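Local coordinates for glycosylation Associate Protein 2 (Streptococcus agalactiae serotype V, PDB 6OYC) that probably takes part, within the Gap123 complex, in the glycosylation and accessory Sec export of serine-rich adhesins, at residues B[267-275]-B[282-290]. Numbering follows the deposited sequence.
Sequences GTFLLGGER and HEFMTYFDP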
loop_
_atom_site.group_PDB
_atom_site.type_symbol
_atom_site.label_atom_id
_atom_site.label_comp_id
_atom_site.label_asym_id
_atom_site.label_seq_id
_atom_site.Cartn_x
_atom_site.Cartn_y
_atom_site.Cartn_z
ATOM N N GLY B 267 9.469 5.006 -1.951
ATOM C CA GLY B 267 8.142 4.444 -2.122
ATOM C C GLY B 267 7.676 3.554 -0.978
ATOM O O GLY B 267 8.456 2.785 -0.403
ATOM N N THR B 268 6.390 3.639 -0.656
ATOM C CA THR B 268 5.796 2.757 0.334
ATOM C C THR B 268 5.445 1.421 -0.309
ATOM O O THR B 268 4.702 1.375 -1.301
ATOM C CB THR B 268 4.547 3.401 0.941
ATOM O OG1 THR B 268 4.902 4.647 1.565
ATOM C CG2 THR B 268 3.924 2.469 1.979
ATOM N N PHE B 269 5.967 0.337 0.272
ATOM C CA PHE B 269 5.817 -1.026 -0.246
ATOM C C PHE B 269 6.529 -1.146 -1.584
ATOM O O PHE B 269 7.622 -1.714 -1.653
ATOM C CB PHE B 269 4.342 -1.449 -0.378
ATOM C CG PHE B 269 3.620 -1.581 0.936
ATOM C CD1 PHE B 269 4.195 -2.281 2.006
ATOM C CD2 PHE B 269 2.353 -1.024 1.108
ATOM C CE1 PHE B 269 3.514 -2.421 3.224
ATOM C CE2 PHE B 269 1.667 -1.145 2.339
ATOM C CZ PHE B 269 2.250 -1.845 3.389
ATOM N N LEU B 270 5.939 -0.604 -2.647
ATOM C CA LEU B 270 6.565 -0.594 -3.961
ATOM C C LEU B 270 7.279 0.729 -4.197
ATOM O O LEU B 270 7.017 1.728 -3.524
ATOM C CB LEU B 270 5.524 -0.828 -5.059
ATOM C CG LEU B 270 4.771 -2.156 -4.919
ATOM C CD1 LEU B 270 3.511 -2.152 -5.793
ATOM C CD2 LEU B 270 5.689 -3.325 -5.289
ATOM N N LEU B 271 8.197 0.713 -5.163
ATOM C CA LEU B 271 8.797 1.932 -5.680
ATOM C C LEU B 271 7.707 2.860 -6.216
ATOM O O LEU B 271 6.925 2.479 -7.097
ATOM C CB LEU B 271 9.798 1.567 -6.777
ATOM C CG LEU B 271 10.830 2.603 -7.221
ATOM C CD1 LEU B 271 11.822 2.953 -6.113
ATOM C CD2 LEU B 271 11.558 2.114 -8.457
ATOM N N GLY B 272 7.629 4.071 -5.668
ATOM C CA GLY B 272 6.567 4.995 -6.021
ATOM C C GLY B 272 5.321 4.910 -5.160
ATOM O O GLY B 272 4.449 5.778 -5.285
ATOM N N GLY B 273 5.205 3.906 -4.285
ATOM C CA GLY B 273 4.010 3.780 -3.468
ATOM C C GLY B 273 3.820 4.960 -2.529
ATOM O O GLY B 273 4.769 5.631 -2.124
ATOM N N GLU B 274 2.567 5.216 -2.170
ATOM C CA GLU B 274 2.211 6.378 -1.367
ATOM C C GLU B 274 1.469 5.945 -0.108
ATOM O O GLU B 274 0.636 5.029 -0.144
ATOM C CB GLU B 274 1.341 7.356 -2.168
ATOM C CG GLU B 274 2.096 8.121 -3.262
ATOM C CD GLU B 274 1.257 9.270 -3.843
ATOM O OE1 GLU B 274 0.459 9.032 -4.780
ATOM O OE2 GLU B 274 1.380 10.407 -3.339
ATOM N N ARG B 275 1.767 6.619 0.998
ATOM C CA ARG B 275 1.138 6.368 2.285
ATOM C C ARG B 275 0.198 7.520 2.612
ATOM O O ARG B 275 0.565 8.686 2.446
ATOM C CB ARG B 275 2.202 6.225 3.372
ATOM C CG ARG B 275 1.676 6.141 4.819
ATOM C CD ARG B 275 2.747 5.480 5.702
ATOM N NE ARG B 275 2.447 5.528 7.125
ATOM C CZ ARG B 275 2.760 6.542 7.927
ATOM N NH1 ARG B 275 3.381 7.617 7.453
ATOM N NH2 ARG B 275 2.462 6.475 9.209
ATOM N N HIS B 282 -4.710 5.569 11.307
ATOM C CA HIS B 282 -5.228 4.603 10.355
ATOM C C HIS B 282 -4.678 4.924 8.979
ATOM O O HIS B 282 -4.795 6.062 8.517
ATOM C CB HIS B 282 -6.755 4.642 10.329
ATOM C CG HIS B 282 -7.390 3.869 11.435
ATOM N ND1 HIS B 282 -8.744 3.628 11.488
ATOM C CD2 HIS B 282 -6.856 3.285 12.536
ATOM C CE1 HIS B 282 -9.018 2.923 12.574
ATOM N NE2 HIS B 282 -7.890 2.703 13.227
ATOM N N GLU B 283 -4.073 3.929 8.329
ATOM C CA GLU B 283 -3.426 4.111 7.044
ATOM C C GLU B 283 -4.198 3.424 5.927
ATOM O O GLU B 283 -4.921 2.447 6.149
ATOM C CB GLU B 283 -1.995 3.554 7.035
ATOM C CG GLU B 283 -1.138 3.951 8.236
ATOM C CD GLU B 283 0.082 3.043 8.409
ATOM O OE1 GLU B 283 1.218 3.458 8.091
ATOM O OE2 GLU B 283 -0.103 1.899 8.856
ATOM N N PHE B 284 -4.016 3.958 4.718
ATOM C CA PHE B 284 -4.134 3.196 3.487
ATOM C C PHE B 284 -2.974 3.597 2.594
ATOM O O PHE B 284 -2.349 4.647 2.783
ATOM C CB PHE B 284 -5.494 3.408 2.760
ATOM C CG PHE B 284 -5.747 4.830 2.275
ATOM C CD1 PHE B 284 -6.295 5.790 3.125
ATOM C CD2 PHE B 284 -5.487 5.190 0.950
ATOM C CE1 PHE B 284 -6.548 7.086 2.668
ATOM C CE2 PHE B 284 -5.745 6.486 0.484
ATOM C CZ PHE B 284 -6.268 7.432 1.340
ATOM N N MET B 285 -2.678 2.750 1.621
ATOM C CA MET B 285 -1.612 3.040 0.680
ATOM C C MET B 285 -2.151 2.992 -0.743
ATOM O O MET B 285 -3.132 2.301 -1.035
ATOM C CB MET B 285 -0.442 2.062 0.835
ATOM C CG MET B 285 0.367 2.337 2.080
ATOM S SD MET B 285 -0.460 1.716 3.535
ATOM C CE MET B 285 0.864 1.938 4.743
ATOM N N THR B 286 -1.494 3.721 -1.635
ATOM C CA THR B 286 -1.890 3.729 -3.031
ATOM C C THR B 286 -0.660 3.561 -3.899
ATOM O O THR B 286 0.426 4.033 -3.564
ATOM C CB THR B 286 -2.637 5.038 -3.407
ATOM O OG1 THR B 286 -1.787 6.161 -3.162
ATOM C CG2 THR B 286 -3.912 5.197 -2.583
ATOM N N TYR B 287 -0.838 2.871 -5.016
ATOM C CA TYR B 287 0.184 2.795 -6.046
ATOM C C TYR B 287 -0.437 3.220 -7.367
ATOM O O TYR B 287 -1.554 2.809 -7.691
ATOM C CB TYR B 287 0.761 1.384 -6.170
ATOM C CG TYR B 287 1.778 1.322 -7.281
ATOM C CD1 TYR B 287 3.038 1.860 -7.103
ATOM C CD2 TYR B 287 1.455 0.782 -8.523
ATOM C CE1 TYR B 287 3.961 1.839 -8.098
ATOM C CE2 TYR B 287 2.374 0.756 -9.542
ATOM C CZ TYR B 287 3.627 1.288 -9.323
ATOM O OH TYR B 287 4.560 1.269 -10.319
ATOM N N PHE B 288 0.286 4.027 -8.140
ATOM C CA PHE B 288 -0.281 4.576 -9.369
ATOM C C PHE B 288 0.724 4.501 -10.511
ATOM O O PHE B 288 1.864 4.950 -10.363
ATOM C CB PHE B 288 -0.741 6.021 -9.146
ATOM C CG PHE B 288 -1.057 6.779 -10.415
ATOM C CD1 PHE B 288 -2.193 6.478 -11.163
ATOM C CD2 PHE B 288 -0.239 7.821 -10.830
ATOM C CE1 PHE B 288 -2.495 7.202 -12.327
ATOM C CE2 PHE B 288 -0.537 8.551 -11.981
ATOM C CZ PHE B 288 -1.668 8.239 -12.732
ATOM N N ASP B 289 0.292 3.943 -11.639
ATOM C CA ASP B 289 1.098 3.853 -12.864
ATOM C C ASP B 289 0.268 4.434 -14.007
ATOM O O ASP B 289 -0.753 3.824 -14.391
ATOM C CB ASP B 289 1.497 2.403 -13.157
ATOM C CG ASP B 289 2.494 2.268 -14.320
ATOM O OD1 ASP B 289 2.738 3.242 -15.065
ATOM O OD2 ASP B 289 3.041 1.161 -14.500
ATOM N N PRO B 290 0.648 5.588 -14.573
ATOM C CA PRO B 290 -0.169 6.177 -15.655
ATOM C C PRO B 290 -0.047 5.450 -16.981
ATOM O O PRO B 290 -0.878 5.680 -17.856
ATOM C CB PRO B 290 0.374 7.609 -15.764
ATOM C CG PRO B 290 1.827 7.444 -15.440
ATOM C CD PRO B 290 1.895 6.346 -14.363
HETATM O O HOH W 1 6.862 0.523 -9.059
HETATM O O HOH W 2 1.918 5.760 -6.644
HETATM O O HOH W 3 -0.299 6.690 -5.377
#
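Glu274 and Thr286 form a hydrogen-bonded antiparallel pair of this hairpin. Glu274 N donates to Thr286 O at 2.8 Å, and Thr286 N returns a bond to Glu274 O. Strand 274-277 is an edge strand of the mixed sheet within this chain, with 283-289 next to it. One water joins Glu274 OE1 to Thr286 OG1 within the pair; past it, at the type II turn from Leu270 to Gly273, waters bridge Leu271 O to Tyr287 OH and, weakly at the amide, Gly272 O to Phe288 N. Glu274 and Thr286 also have direct side-chain partners, Lys354 and His276 respectively.

The charged contact is nearly linear: Arg275 NE donates to Glu283 OE1 (2.6 Å, 177° at the hydrogen). The oxygen lies in the guanidinium plane and uses its anti lone pair, while the carboxylate is turned 82° from that plane. With CG anti to the backbone N (chi1 172°) and the chain extended to NE, Arg275 runs alongside Met285 to reach Glu283, whose OE2 binds Arg260.

Among apolar contacts, Met285, bent at chi2, brings CG to 3.6 Å from Thr268 CG2 and 3.7 Å from Phe269 CE2; its SD makes an oblique Met-aromatic contact, 5.0 Å from the Phe269 ring centroid. Leu270 CD1 sits over one face of Tyr287. Separately, a polar atom meets that ring's edge: Leu271 O lies near its plane, 3.2 Å from Tyr287 CE1.

The chemistry implies that the pair's two backbone bonds, continued by Phe284 with His276, align the strands, while side chains and waters attach the 270-273 turn to the inner strand.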